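Local structure of PfkB family carbohydrate kinase (Listeria grayi DSM 20601, 4GM6) at residues I285-G291 against K323-D329; N61-L66 against D293-A297; V78-I84 against E104-L109; F134-S139 against L163-W167. The protein is a putative sugar kinase of the PfkB family that probably transfers a phosphate group from ATP to a carbohydrate. All coordinates share one frame; numbering follows the deposited sequence.

Contact 1: I285-G291 against K323-D329; sequences IVDRVGG and KHSIHGD
Two bends, at chi2 (61°) and chi4 (70°), in the K323 side chain bring its NZ to the carbonyls of D287 and V289. The bond from K323 NZ to V289 O, 3.0 Å, runs nearly along the C=O axis, while the one to D287 O is weak. Two carbonyls of the lysine's own segment complete the grip: I326 O accepts from K323 NZ at 2.7 Å in the carbonyl plane, and G328 O also accepts. At D287 the carboxylate swings anti to the backbone N (chi1 -169°), which splits its oxygens between the two loops. OD2 of D287 receives G328 N at 2.9 Å on its anti side, and OD1 receives V289 N at 3.0 Å to form an Asx turn. R36 makes salt bridges to D287 OD2 and to D329. Along the backbone, D287 N donates to H324 O at 2.9 Å, and V286 CG1 sits 3.5 Å from the centroid of the H327 ring, over its face in a CH-pi contact. The ring of H324 is held from outside, by A320 and R254. G290 and G291 begin the GGGD sequence that corresponds to the GXGD motif of PfkB kinases, whose backbone probably forms an anion hole as in relatives. Four carbonyls, one weakly bound, surround the NZ of buried K323, which would probably favour its charged form; with the D287 carboxylate, this lysine ties 287-289 to 326-328.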
loop_
_atom_site.group_PDB
_atom_site.type_symbol
_atom_site.label_atom_id
_atom_site.label_comp_id
_atom_site.label_asym_id
_atom_site.label_seq_id
_atom_site.Cartn_x
_atom_site.Cartn_y
_atom_site.Cartn_z
ATOM N N ILE C 285 18.853 -0.843 10.846
ATOM C CA ILE C 285 17.933 -0.978 11.968
ATOM C C ILE C 285 16.501 -0.850 11.470
ATOM O O ILE C 285 16.150 0.159 10.873
ATOM C CB ILE C 285 18.229 0.063 13.060
ATOM C CG1 ILE C 285 19.606 -0.242 13.655
ATOM C CG2 ILE C 285 17.143 0.023 14.130
ATOM C CD1 ILE C 285 20.112 0.766 14.667
ATOM N N VAL C 286 15.677 -1.869 11.710
ATOM C CA VAL C 286 14.270 -1.806 11.302
ATOM C C VAL C 286 13.462 -0.920 12.254
ATOM O O VAL C 286 12.812 0.033 11.826
ATOM C CB VAL C 286 13.626 -3.205 11.187
ATOM C CG1 VAL C 286 12.120 -3.093 10.946
ATOM C CG2 VAL C 286 14.252 -3.983 10.029
ATOM N N ASP C 287 13.523 -1.220 13.550
ATOM C CA ASP C 287 12.766 -0.463 14.531
ATOM C C ASP C 287 13.373 -0.716 15.910
ATOM O O ASP C 287 13.122 -1.755 16.515
ATOM C CB ASP C 287 11.308 -0.927 14.539
ATOM C CG ASP C 287 10.398 0.011 15.342
ATOM O OD1 ASP C 287 10.942 0.839 16.092
ATOM O OD2 ASP C 287 9.151 -0.075 15.201
ATOM N N ARG C 288 14.170 0.225 16.398
ATOM C CA ARG C 288 14.804 0.083 17.722
ATOM C C ARG C 288 13.823 0.217 18.883
ATOM O O ARG C 288 14.185 -0.081 20.030
ATOM C CB ARG C 288 15.909 1.123 17.918
ATOM C CG ARG C 288 15.366 2.540 18.116
ATOM C CD ARG C 288 16.473 3.530 18.448
ATOM N NE ARG C 288 16.839 3.484 19.869
ATOM C CZ ARG C 288 17.792 4.230 20.422
ATOM N NH1 ARG C 288 18.490 5.081 19.678
ATOM N NH2 ARG C 288 18.050 4.123 21.721
ATOM N N VAL C 289 12.600 0.669 18.612
ATOM C CA VAL C 289 11.670 0.946 19.716
ATOM C C VAL C 289 11.324 -0.352 20.428
ATOM O O VAL C 289 11.016 -1.352 19.794
ATOM C CB VAL C 289 10.375 1.678 19.261
ATOM C CG1 VAL C 289 9.418 1.835 20.441
ATOM C CG2 VAL C 289 10.702 3.056 18.699
ATOM N N GLY C 290 11.405 -0.351 21.756
ATOM C CA GLY C 290 11.077 -1.544 22.515
ATOM C C GLY C 290 12.239 -2.518 22.657
ATOM O O GLY C 290 12.084 -3.593 23.233
ATOM N N GLY C 291 13.402 -2.158 22.127
ATOM C CA GLY C 291 14.570 -3.022 22.242
ATOM C C GLY C 291 15.019 -3.126 23.690
ATOM O O GLY C 291 15.422 -4.198 24.144
ATOM N N LYS C 323 14.945 -8.005 18.335
ATOM C CA LYS C 323 13.813 -7.070 18.327
ATOM C C LYS C 323 14.031 -5.898 17.356
ATOM O O LYS C 323 13.083 -5.372 16.792
ATOM C CB LYS C 323 13.525 -6.522 19.743
ATOM C CG LYS C 323 12.610 -5.293 19.755
ATOM C CD LYS C 323 11.247 -5.598 19.155
ATOM C CE LYS C 323 10.459 -4.328 18.867
ATOM N NZ LYS C 323 11.002 -3.492 17.739
ATOM N N HIS C 324 15.283 -5.496 17.166
ATOM C CA HIS C 324 15.593 -4.371 16.295
ATOM C C HIS C 324 15.159 -4.637 14.850
ATOM O O HIS C 324 14.988 -3.704 14.083
ATOM C CB HIS C 324 17.088 -4.050 16.349
ATOM C CG HIS C 324 17.505 -3.295 17.573
ATOM N ND1 HIS C 324 17.570 -3.875 18.821
ATOM C CD2 HIS C 324 17.894 -2.007 17.736
ATOM C CE1 HIS C 324 17.969 -2.974 19.703
ATOM N NE2 HIS C 324 18.170 -1.832 19.069
ATOM N N SER C 325 14.955 -5.903 14.495
ATOM C CA SER C 325 14.570 -6.274 13.129
ATOM C C SER C 325 13.056 -6.322 12.909
ATOM O O SER C 325 12.595 -6.688 11.817
ATOM C CB SER C 325 15.131 -7.649 12.775
ATOM O OG SER C 325 16.542 -7.636 12.688
ATOM N N ILE C 326 12.295 -5.991 13.948
ATOM C CA ILE C 326 10.830 -6.093 13.916
ATOM C C ILE C 326 10.130 -4.749 14.147
ATOM O O ILE C 326 10.394 -4.047 15.132
ATOM C CB ILE C 326 10.334 -7.109 14.958
ATOM C CG1 ILE C 326 11.019 -8.450 14.715
ATOM C CG2 ILE C 326 8.813 -7.273 14.886
ATOM C CD1 ILE C 326 10.563 -9.108 13.413
ATOM N N HIS C 327 9.251 -4.385 13.219
ATOM C CA HIS C 327 8.399 -3.225 13.392
ATOM C C HIS C 327 7.476 -3.406 14.576
ATOM O O HIS C 327 6.923 -4.493 14.780
ATOM C CB HIS C 327 7.532 -3.007 12.142
ATOM C CG HIS C 327 8.289 -2.467 10.971
ATOM N ND1 HIS C 327 8.922 -1.239 10.997
ATOM C CD2 HIS C 327 8.510 -2.979 9.732
ATOM C CE1 HIS C 327 9.504 -1.020 9.828
ATOM N NE2 HIS C 327 9.271 -2.060 9.044
ATOM N N GLY C 328 7.277 -2.323 15.325
ATOM C CA GLY C 328 6.366 -2.329 16.456
ATOM C C GLY C 328 7.122 -2.358 17.764
ATOM O O GLY C 328 8.360 -2.289 17.790
ATOM N N ASP C 329 6.380 -2.495 18.855
ATOM C CA ASP C 329 6.957 -2.326 20.191
ATOM C C ASP C 329 7.338 -3.617 20.882
ATOM O O ASP C 329 8.120 -3.603 21.820
ATOM C CB ASP C 329 5.972 -1.595 21.102
ATOM C CG ASP C 329 6.141 -0.105 21.045
ATOM O OD1 ASP C 329 6.240 0.442 19.923
ATOM O OD2 ASP C 329 6.197 0.514 22.136
HETATM O O HOH W 1 17.433 -4.297 12.503
HETATM O O HOH W 2 8.409 0.719 12.676
HETATM O O HOH W 3 10.044 -5.197 22.858
#

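Contact 2: N61-L66 against D293-A297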
loop_
_atom_site.group_PDB
_atom_site.type_symbol
_atom_site.label_atom_id
_atom_site.label_comp_id
_atom_site.label_asym_id
_atom_site.label_seq_id
_atom_site.Cartn_x
_atom_site.Cartn_y
_atom_site.Cartn_z
ATOM N N ASN C 61 5.158 -3.471 27.291
ATOM C CA ASN C 61 6.015 -4.228 26.387
ATOM C C ASN C 61 6.730 -5.312 27.186
ATOM O O ASN C 61 6.839 -6.465 26.748
ATOM C CB ASN C 61 7.053 -3.327 25.718
ATOM C CG ASN C 61 6.435 -2.287 24.812
ATOM O OD1 ASN C 61 5.272 -2.383 24.424
ATOM N ND2 ASN C 61 7.221 -1.268 24.476
ATOM N N VAL C 62 7.214 -4.945 28.372
ATOM C CA VAL C 62 7.861 -5.927 29.204
ATOM C C VAL C 62 6.904 -7.078 29.496
ATOM O O VAL C 62 7.301 -8.245 29.450
ATOM C CB VAL C 62 8.449 -5.313 30.490
ATOM C CG1 VAL C 62 8.769 -6.407 31.504
ATOM C CG2 VAL C 62 9.700 -4.523 30.135
ATOM N N ALA C 63 5.643 -6.755 29.778
ATOM C CA ALA C 63 4.644 -7.783 30.067
ATOM C C ALA C 63 4.435 -8.715 28.877
ATOM O O ALA C 63 4.453 -9.930 29.028
ATOM C CB ALA C 63 3.320 -7.148 30.483
ATOM N N VAL C 64 4.216 -8.147 27.697
ATOM C CA VAL C 64 4.036 -8.962 26.498
ATOM C C VAL C 64 5.258 -9.859 26.255
ATOM O O VAL C 64 5.117 -11.045 25.978
ATOM C CB VAL C 64 3.748 -8.084 25.250
ATOM C CG1 VAL C 64 3.919 -8.872 23.949
ATOM C CG2 VAL C 64 2.352 -7.486 25.339
ATOM N N ASN C 65 6.457 -9.293 26.350
ATOM C CA ASN C 65 7.657 -10.067 26.071
ATOM C C ASN C 65 7.849 -11.204 27.077
ATOM O O ASN C 65 8.273 -12.299 26.696
ATOM C CB ASN C 65 8.899 -9.169 26.003
ATOM C CG ASN C 65 8.797 -8.112 24.923
ATOM O OD1 ASN C 65 8.075 -8.280 23.939
ATOM N ND2 ASN C 65 9.536 -7.021 25.093
ATOM N N LEU C 66 7.528 -10.960 28.351
ATOM C CA LEU C 66 7.608 -12.024 29.361
ATOM C C LEU C 66 6.655 -13.146 28.991
ATOM O O LEU C 66 7.003 -14.326 29.066
ATOM C CB LEU C 66 7.293 -11.510 30.785
ATOM C CG LEU C 66 8.490 -10.852 31.478
ATOM C CD1 LEU C 66 8.111 -10.184 32.792
ATOM C CD2 LEU C 66 9.612 -11.856 31.689
ATOM N N ASP C 293 13.054 -2.794 26.258
ATOM C CA ASP C 293 12.018 -3.580 26.914
ATOM C C ASP C 293 12.208 -5.059 26.638
ATOM O O ASP C 293 11.832 -5.901 27.452
ATOM C CB ASP C 293 10.619 -3.132 26.471
ATOM C CG ASP C 293 10.382 -1.658 26.735
ATOM O OD1 ASP C 293 10.921 -1.140 27.740
ATOM O OD2 ASP C 293 9.685 -1.003 25.937
ATOM N N ALA C 294 12.775 -5.375 25.480
ATOM C CA ALA C 294 13.026 -6.759 25.134
ATOM C C ALA C 294 14.184 -7.249 25.989
ATOM O O ALA C 294 14.173 -8.376 26.478
ATOM C CB ALA C 294 13.341 -6.898 23.646
ATOM N N TYR C 295 15.192 -6.397 26.162
ATOM C CA TYR C 295 16.314 -6.717 27.033
ATOM C C TYR C 295 15.803 -6.909 28.451
ATOM O O TYR C 295 16.096 -7.909 29.099
ATOM C CB TYR C 295 17.362 -5.605 27.013
ATOM C CG TYR C 295 18.637 -5.952 27.770
ATOM C CD1 TYR C 295 19.542 -6.883 27.259
ATOM C CD2 TYR C 295 18.948 -5.339 28.986
ATOM C CE1 TYR C 295 20.705 -7.207 27.945
ATOM C CE2 TYR C 295 20.115 -5.659 29.678
ATOM C CZ TYR C 295 20.993 -6.592 29.154
ATOM O OH TYR C 295 22.172 -6.902 29.822
ATOM N N THR C 296 15.018 -5.955 28.928
ATOM C CA THR C 296 14.528 -6.035 30.313
ATOM C C THR C 296 13.768 -7.337 30.541
ATOM O O THR C 296 13.980 -8.019 31.542
ATOM C CB THR C 296 13.629 -4.828 30.686
ATOM O OG1 THR C 296 14.435 -3.643 30.740
ATOM C CG2 THR C 296 12.950 -5.043 32.065
ATOM N N ALA C 297 12.874 -7.674 29.618
ATOM C CA ALA C 297 12.059 -8.877 29.776
ATOM C C ALA C 297 12.927 -10.126 29.720
ATOM O O ALA C 297 12.693 -11.100 30.448
ATOM C CB ALA C 297 10.977 -8.939 28.708
#
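N61, its CG anti to the carbonyl carbon (chi1 -65°), reaches D293 with its amide: ND2 donates to D293 OD2 at 2.9 Å, a nearly straight bond that leaves in the plane of the amide and arrives on the anti side, somewhat out of the carboxylate plane. The two flat groups are turned 55° apart, and CB of N61 lies 3.6 Å from CB of D293. The same ND2 also binds D329. D293 is the aspartate of the GXGD motif, probably the catalytic base as in relatives, and N61 holds one of its oxygens. The side chains of V62 and T296 cross at about a right angle, with V62 CG2 3.8 Å from T296 CG2. One turn after N61, N65 presses its CB to 3.4 Å from A297 CB, a tight spot that alanine makes possible. N65 ND2 gives D293 O a weak bond, while its OD1 accepts from N331 N. L66 ends the series, its CD2 3.4 Å from A297 O. The helical segments cross at -53° with their axes 8.4 Å apart. Helix 58-68 lies against one flank of helix 291-304, whose Y295 turns away to helix 309-323 and strand 248-256; V62 and T296 also touch H155 of strand 153-157.

Contact 3: V78-I84 against E104-L109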
loop_
_atom_site.group_PDB
_atom_site.type_symbol
_atom_site.label_atom_id
_atom_site.label_comp_id
_atom_site.label_asym_id
_atom_site.label_seq_id
_atom_site.Cartn_x
_atom_site.Cartn_y
_atom_site.Cartn_z
ATOM N N VAL C 78 -4.799 1.898 32.946
ATOM C CA VAL C 78 -6.060 2.600 32.724
ATOM C C VAL C 78 -6.220 2.986 31.261
ATOM O O VAL C 78 -5.291 3.534 30.656
ATOM C CB VAL C 78 -6.146 3.898 33.545
ATOM C CG1 VAL C 78 -7.469 4.607 33.270
ATOM C CG2 VAL C 78 -5.968 3.612 35.034
ATOM N N VAL C 79 -7.403 2.710 30.704
ATOM C CA VAL C 79 -7.730 3.102 29.341
ATOM C C VAL C 79 -9.145 3.677 29.249
ATOM O O VAL C 79 -9.998 3.334 30.043
ATOM C CB VAL C 79 -7.647 1.905 28.370
ATOM C CG1 VAL C 79 -6.279 1.249 28.454
ATOM C CG2 VAL C 79 -8.760 0.910 28.667
ATOM N N PRO C 80 -9.403 4.546 28.253
ATOM C CA PRO C 80 -10.757 5.066 28.112
ATOM C C PRO C 80 -11.693 3.996 27.570
ATOM O O PRO C 80 -11.272 3.142 26.796
ATOM C CB PRO C 80 -10.587 6.187 27.091
ATOM C CG PRO C 80 -9.471 5.699 26.213
ATOM C CD PRO C 80 -8.512 5.034 27.183
ATOM N N ALA C 81 -12.950 4.045 27.987
ATOM C CA ALA C 81 -13.975 3.121 27.522
ATOM C C ALA C 81 -14.415 3.521 26.126
ATOM O O ALA C 81 -15.577 3.803 25.888
ATOM C CB ALA C 81 -15.168 3.117 28.480
ATOM N N ASN C 82 -13.471 3.588 25.203
ATOM C CA ASN C 82 -13.829 3.839 23.815
ATOM C C ASN C 82 -13.048 2.904 22.894
ATOM O O ASN C 82 -12.149 2.199 23.354
ATOM C CB ASN C 82 -13.658 5.329 23.452
ATOM C CG ASN C 82 -12.202 5.765 23.344
ATOM O OD1 ASN C 82 -11.305 4.966 23.076
ATOM N ND2 ASN C 82 -11.968 7.057 23.534
ATOM N N PRO C 83 -13.397 2.875 21.595
ATOM C CA PRO C 83 -12.748 1.977 20.636
ATOM C C PRO C 83 -11.216 2.079 20.588
ATOM O O PRO C 83 -10.535 1.097 20.294
ATOM C CB PRO C 83 -13.352 2.398 19.291
ATOM C CG PRO C 83 -14.703 2.931 19.645
ATOM C CD PRO C 83 -14.580 3.548 21.020
ATOM N N ILE C 84 -10.662 3.243 20.881
ATOM C CA ILE C 84 -9.214 3.369 20.833
ATOM C C ILE C 84 -8.625 2.712 22.082
ATOM O O ILE C 84 -7.687 1.911 22.005
ATOM C CB ILE C 84 -8.807 4.841 20.703
ATOM C CG1 ILE C 84 -9.644 5.492 19.595
ATOM C CG2 ILE C 84 -7.314 4.961 20.452
ATOM C CD1 ILE C 84 -9.334 4.973 18.202
ATOM N N GLU C 104 -11.167 1.023 33.210
ATOM C CA GLU C 104 -11.704 1.917 32.175
ATOM C C GLU C 104 -12.103 3.255 32.796
ATOM O O GLU C 104 -12.912 3.291 33.705
ATOM C CB GLU C 104 -12.935 1.300 31.509
ATOM C CG GLU C 104 -12.726 -0.078 30.907
ATOM C CD GLU C 104 -13.698 -0.365 29.772
ATOM O OE1 GLU C 104 -14.914 -0.240 29.979
ATOM O OE2 GLU C 104 -13.246 -0.715 28.666
ATOM N N ALA C 105 -11.538 4.351 32.310
ATOM C CA ALA C 105 -11.914 5.669 32.821
ATOM C C ALA C 105 -11.291 6.783 31.985
ATOM O O ALA C 105 -10.392 6.531 31.169
ATOM C CB ALA C 105 -11.510 5.810 34.281
ATOM N N GLY C 106 -11.775 8.010 32.183
ATOM C CA GLY C 106 -11.258 9.167 31.451
ATOM C C GLY C 106 -11.674 9.226 29.986
ATOM O O GLY C 106 -12.618 8.547 29.576
ATOM N N ASP C 107 -10.937 10.010 29.196
ATOM C CA ASP C 107 -11.407 10.493 27.890
ATOM C C ASP C 107 -10.573 10.111 26.686
ATOM O O ASP C 107 -11.022 10.280 25.542
ATOM C CB ASP C 107 -11.457 12.020 27.896
ATOM C CG ASP C 107 -12.541 12.568 28.793
ATOM O OD1 ASP C 107 -13.656 11.994 28.820
ATOM O OD2 ASP C 107 -12.272 13.585 29.465
ATOM N N ARG C 108 -9.339 9.676 26.907
ATOM C CA ARG C 108 -8.466 9.454 25.757
ATOM C C ARG C 108 -7.306 8.524 26.035
ATOM O O ARG C 108 -6.802 8.460 27.159
ATOM C CB ARG C 108 -7.945 10.796 25.209
ATOM C CG ARG C 108 -6.793 11.410 25.998
ATOM C CD ARG C 108 -6.390 12.776 25.456
ATOM N NE ARG C 108 -5.779 12.642 24.137
ATOM C CZ ARG C 108 -4.500 12.365 23.935
ATOM N NH1 ARG C 108 -3.681 12.219 24.974
ATOM N NH2 ARG C 108 -4.035 12.245 22.690
ATOM N N LEU C 109 -6.877 7.815 24.997
ATOM C CA LEU C 109 -5.651 7.041 25.065
ATOM C C LEU C 109 -4.495 7.937 24.629
ATOM O O LEU C 109 -4.606 8.637 23.633
ATOM C CB LEU C 109 -5.735 5.826 24.142
ATOM C CG LEU C 109 -4.583 4.827 24.300
ATOM C CD1 LEU C 109 -4.820 3.961 25.527
ATOM C CD2 LEU C 109 -4.423 3.966 23.051
HETATM O O HOH W 4 -11.880 0.328 26.438
HETATM O O HOH W 5 -13.529 6.131 30.079
HETATM O O HOH W 6 -13.821 9.026 24.247
#
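V79 and E104 form a parallel bridge at the ends of strands 73-79 and 97-104, their CA atoms 5.0 Å apart, closing a beta-alpha-beta crossover through helix 83-94 at the edge of the nine-stranded sheet. A105 N donates to V79 O at 2.9 Å, approaching from above the carbonyl plane, 36° out of it. The same oxygen also takes a CA-H...O contact from E104 CA at 3.1 Å. Beyond the bridge the partners diverge: 78-84 makes an inverse gamma turn centred on A81 and enters helix 83-94 at N82, its N-cap, whose OD1 accepts weakly from I84 N and also from G85 N, while 104-109 wraps round P80. The proline ring presses on the backbone of this loop, CG lying 3.6 Å from L109 N. In L109, chi1 (-171°) carries CG toward 78-84, and chi2 (79°) then sets its methyls against different partners: CD2 meets I84 CG2 at 4.0 Å, whereas CD1 lies 4.2 Å from V79 CG1 and close to P80 CD. A81 CB lies beside E104 OE1 at 3.7 Å. Three waters stitch the loops: one links P80 O to E104 OE2, another A81 N to G106 O, the third N82 ND2 weakly to D107 O. R108 turns away, bonds D128 O of its own chain and makes a salt bridge to D128 of the third subunit. The contact therefore has an apolar side where L109 packs on V79, P80 and I84 and a hydrated side where waters bridge backbone and side-chain polar groups, while R108 links the loop to the subunit interface.

Contact 4: F134-S139 against L163-W167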
loop_
_atom_site.group_PDB
_atom_site.type_symbol
_atom_site.label_atom_id
_atom_site.label_comp_id
_atom_site.label_asym_id
_atom_site.label_seq_id
_atom_site.Cartn_x
_atom_site.Cartn_y
_atom_site.Cartn_z
ATOM N N PHE C 134 -4.845 7.416 31.780
ATOM C CA PHE C 134 -3.833 6.987 32.734
ATOM C C PHE C 134 -3.207 8.185 33.439
ATOM O O PHE C 134 -3.097 8.213 34.664
ATOM C CB PHE C 134 -2.748 6.164 32.051
ATOM C CG PHE C 134 -1.845 5.454 33.020
ATOM C CD1 PHE C 134 -2.025 4.113 33.293
ATOM C CD2 PHE C 134 -0.835 6.140 33.677
ATOM C CE1 PHE C 134 -1.201 3.454 34.182
ATOM C CE2 PHE C 134 -0.004 5.489 34.576
ATOM C CZ PHE C 134 -0.187 4.141 34.828
ATOM N N ALA C 135 -2.807 9.181 32.654
ATOM C CA ALA C 135 -2.153 10.364 33.204
ATOM C C ALA C 135 -3.036 11.104 34.201
ATOM O O ALA C 135 -2.557 11.554 35.242
ATOM C CB ALA C 135 -1.709 11.298 32.086
ATOM N N ARG C 136 -4.324 11.236 33.896
ATOM C CA ARG C 136 -5.211 12.003 34.773
ATOM C C ARG C 136 -5.843 11.177 35.895
ATOM O O ARG C 136 -6.588 11.701 36.720
ATOM C CB ARG C 136 -6.281 12.721 33.945
ATOM C CG ARG C 136 -5.674 13.789 33.045
ATOM C CD ARG C 136 -6.661 14.373 32.053
ATOM N NE ARG C 136 -7.669 15.205 32.703
ATOM C CZ ARG C 136 -8.938 14.846 32.843
ATOM N NH1 ARG C 136 -9.352 13.674 32.368
ATOM N NH2 ARG C 136 -9.791 15.657 33.450
ATOM N N HIS C 137 -5.538 9.886 35.936
ATOM C CA HIS C 137 -6.208 9.009 36.885
ATOM C C HIS C 137 -5.774 9.352 38.305
ATOM O O HIS C 137 -4.589 9.567 38.562
ATOM C CB HIS C 137 -5.916 7.542 36.554
ATOM C CG HIS C 137 -6.890 6.582 37.164
ATOM N ND1 HIS C 137 -8.182 6.436 36.703
ATOM C CD2 HIS C 137 -6.761 5.723 38.204
ATOM C CE1 HIS C 137 -8.804 5.524 37.427
ATOM N NE2 HIS C 137 -7.965 5.077 38.347
ATOM N N LYS C 138 -6.738 9.413 39.217
ATOM C CA LYS C 138 -6.463 9.779 40.615
ATOM C C LYS C 138 -7.204 8.870 41.577
ATOM O O LYS C 138 -7.421 9.223 42.737
ATOM C CB LYS C 138 -6.869 11.234 40.893
ATOM C CG LYS C 138 -6.207 12.242 39.969
ATOM C CD LYS C 138 -5.868 13.541 40.683
ATOM C CE LYS C 138 -4.934 14.389 39.828
ATOM N NZ LYS C 138 -3.776 13.609 39.289
ATOM N N SER C 139 -7.596 7.699 41.099
ATOM C CA SER C 139 -8.471 6.837 41.877
ATOM C C SER C 139 -7.793 5.508 42.201
ATOM O O SER C 139 -7.156 4.917 41.346
ATOM C CB SER C 139 -9.781 6.609 41.115
ATOM O OG SER C 139 -10.751 6.042 41.974
ATOM N N LEU C 163 4.612 10.600 35.722
ATOM C CA LEU C 163 3.386 11.105 35.113
ATOM C C LEU C 163 2.584 11.993 36.059
ATOM O O LEU C 163 1.962 12.973 35.642
ATOM C CB LEU C 163 2.538 9.955 34.556
ATOM C CG LEU C 163 3.144 9.228 33.343
ATOM C CD1 LEU C 163 2.231 8.119 32.841
ATOM C CD2 LEU C 163 3.458 10.199 32.211
ATOM N N SER C 164 2.609 11.664 37.340
ATOM C CA SER C 164 1.906 12.475 38.313
ATOM C C SER C 164 2.341 12.105 39.723
ATOM O O SER C 164 2.918 11.046 39.952
ATOM C CB SER C 164 0.399 12.281 38.167
ATOM O OG SER C 164 0.028 11.003 38.645
ATOM N N THR C 165 2.061 12.981 40.674
ATOM C CA THR C 165 2.440 12.706 42.046
ATOM C C THR C 165 1.579 11.552 42.565
ATOM O O THR C 165 2.027 10.740 43.379
ATOM C CB THR C 165 2.302 13.955 42.936
ATOM O OG1 THR C 165 0.918 14.264 43.113
ATOM C CG2 THR C 165 3.009 15.141 42.291
ATOM N N PHE C 166 0.347 11.470 42.073
ATOM C CA PHE C 166 -0.496 10.326 42.370
ATOM C C PHE C 166 0.163 9.002 41.969
ATOM O O PHE C 166 0.139 8.048 42.736
ATOM C CB PHE C 166 -1.839 10.428 41.645
ATOM C CG PHE C 166 -2.598 9.136 41.641
ATOM C CD1 PHE C 166 -3.468 8.830 42.676
ATOM C CD2 PHE C 166 -2.410 8.209 40.633
ATOM C CE1 PHE C 166 -4.157 7.631 42.693
ATOM C CE2 PHE C 166 -3.102 7.012 40.639
ATOM C CZ PHE C 166 -3.971 6.720 41.679
ATOM N N TRP C 167 0.701 8.926 40.751
ATOM C CA TRP C 167 1.330 7.689 40.283
ATOM C C TRP C 167 2.638 7.393 41.010
ATOM O O TRP C 167 2.935 6.239 41.326
ATOM C CB TRP C 167 1.527 7.692 38.756
ATOM C CG TRP C 167 0.263 7.329 38.049
ATOM C CD1 TRP C 167 -0.505 8.142 37.255
ATOM C CD2 TRP C 167 -0.419 6.069 38.112
ATOM N NE1 TRP C 167 -1.611 7.454 36.807
ATOM C CE2 TRP C 167 -1.586 6.185 37.325
ATOM C CE3 TRP C 167 -0.147 4.846 38.742
ATOM C CZ2 TRP C 167 -2.482 5.127 37.155
ATOM C CZ3 TRP C 167 -1.040 3.793 38.570
ATOM C CH2 TRP C 167 -2.193 3.944 37.780
HETATM O O HOH W 7 -2.404 10.969 37.856
HETATM O O HOH W 8 -1.262 13.937 41.137
#
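F134 O is gripped from opposite faces of its carbonyl plane: W167 NE1 donates at 2.7 Å (157° at the hydrogen), and H137 N, from within the same turn, at 3.2 Å. The indole bond helps fix the rotation of W167, which lies on the ring of F134 in an offset stack with the centroids 4.0 Å apart and the planes only 9° from parallel. F134 reaches it with CG anti to the backbone N (chi1 -168°), and contact is tightest where its CE2 comes 3.2 Å from W167 CE2. F166 covers the other face of the indole. Its own ring receives K138 CA over one face, 3.8 Å from the centroid, as a CH-pi contact. One water links A135 O and H137 O, to which it donates, to the S164 hydroxyl, from which it accepts; S164 OG also accepts W167 N at 3.0 Å, capping helix 165-180. L163 CD1 packs obliquely against the F134 ring, 3.7 Å from F134 CD2. Together these groups fasten the short helix 133-136 and its following loop to the start of helix 165-180. F134 and H137 meanwhile lean on V78 of strand 73-79, and F134 and L163 share E32 in the loop after strand 27-30.

In the fold
The four contacts form two touching pairs. Contact 2 lies about 7 Å from the centre of the chain and contact 1 about 13 Å; their own centres are about 13 Å apart, they meet through N61 and D329, and they share helix 291-304. Contacts 3 and 4, centres about 14 Å apart, sit farther out and touch at V78, near the edge of the nine-stranded sheet. Between the pairs, centres are 23 to 29 Å apart. In sequence, contacts 3 and 4 follow one another between the two segments of contact 2, and the segments of contacts 1 and 2 alternate. Contacts 1 and 2 thus surround the GGGD sequence, probably at the active site, while contacts 3 and 4 fasten the sheet's far edge.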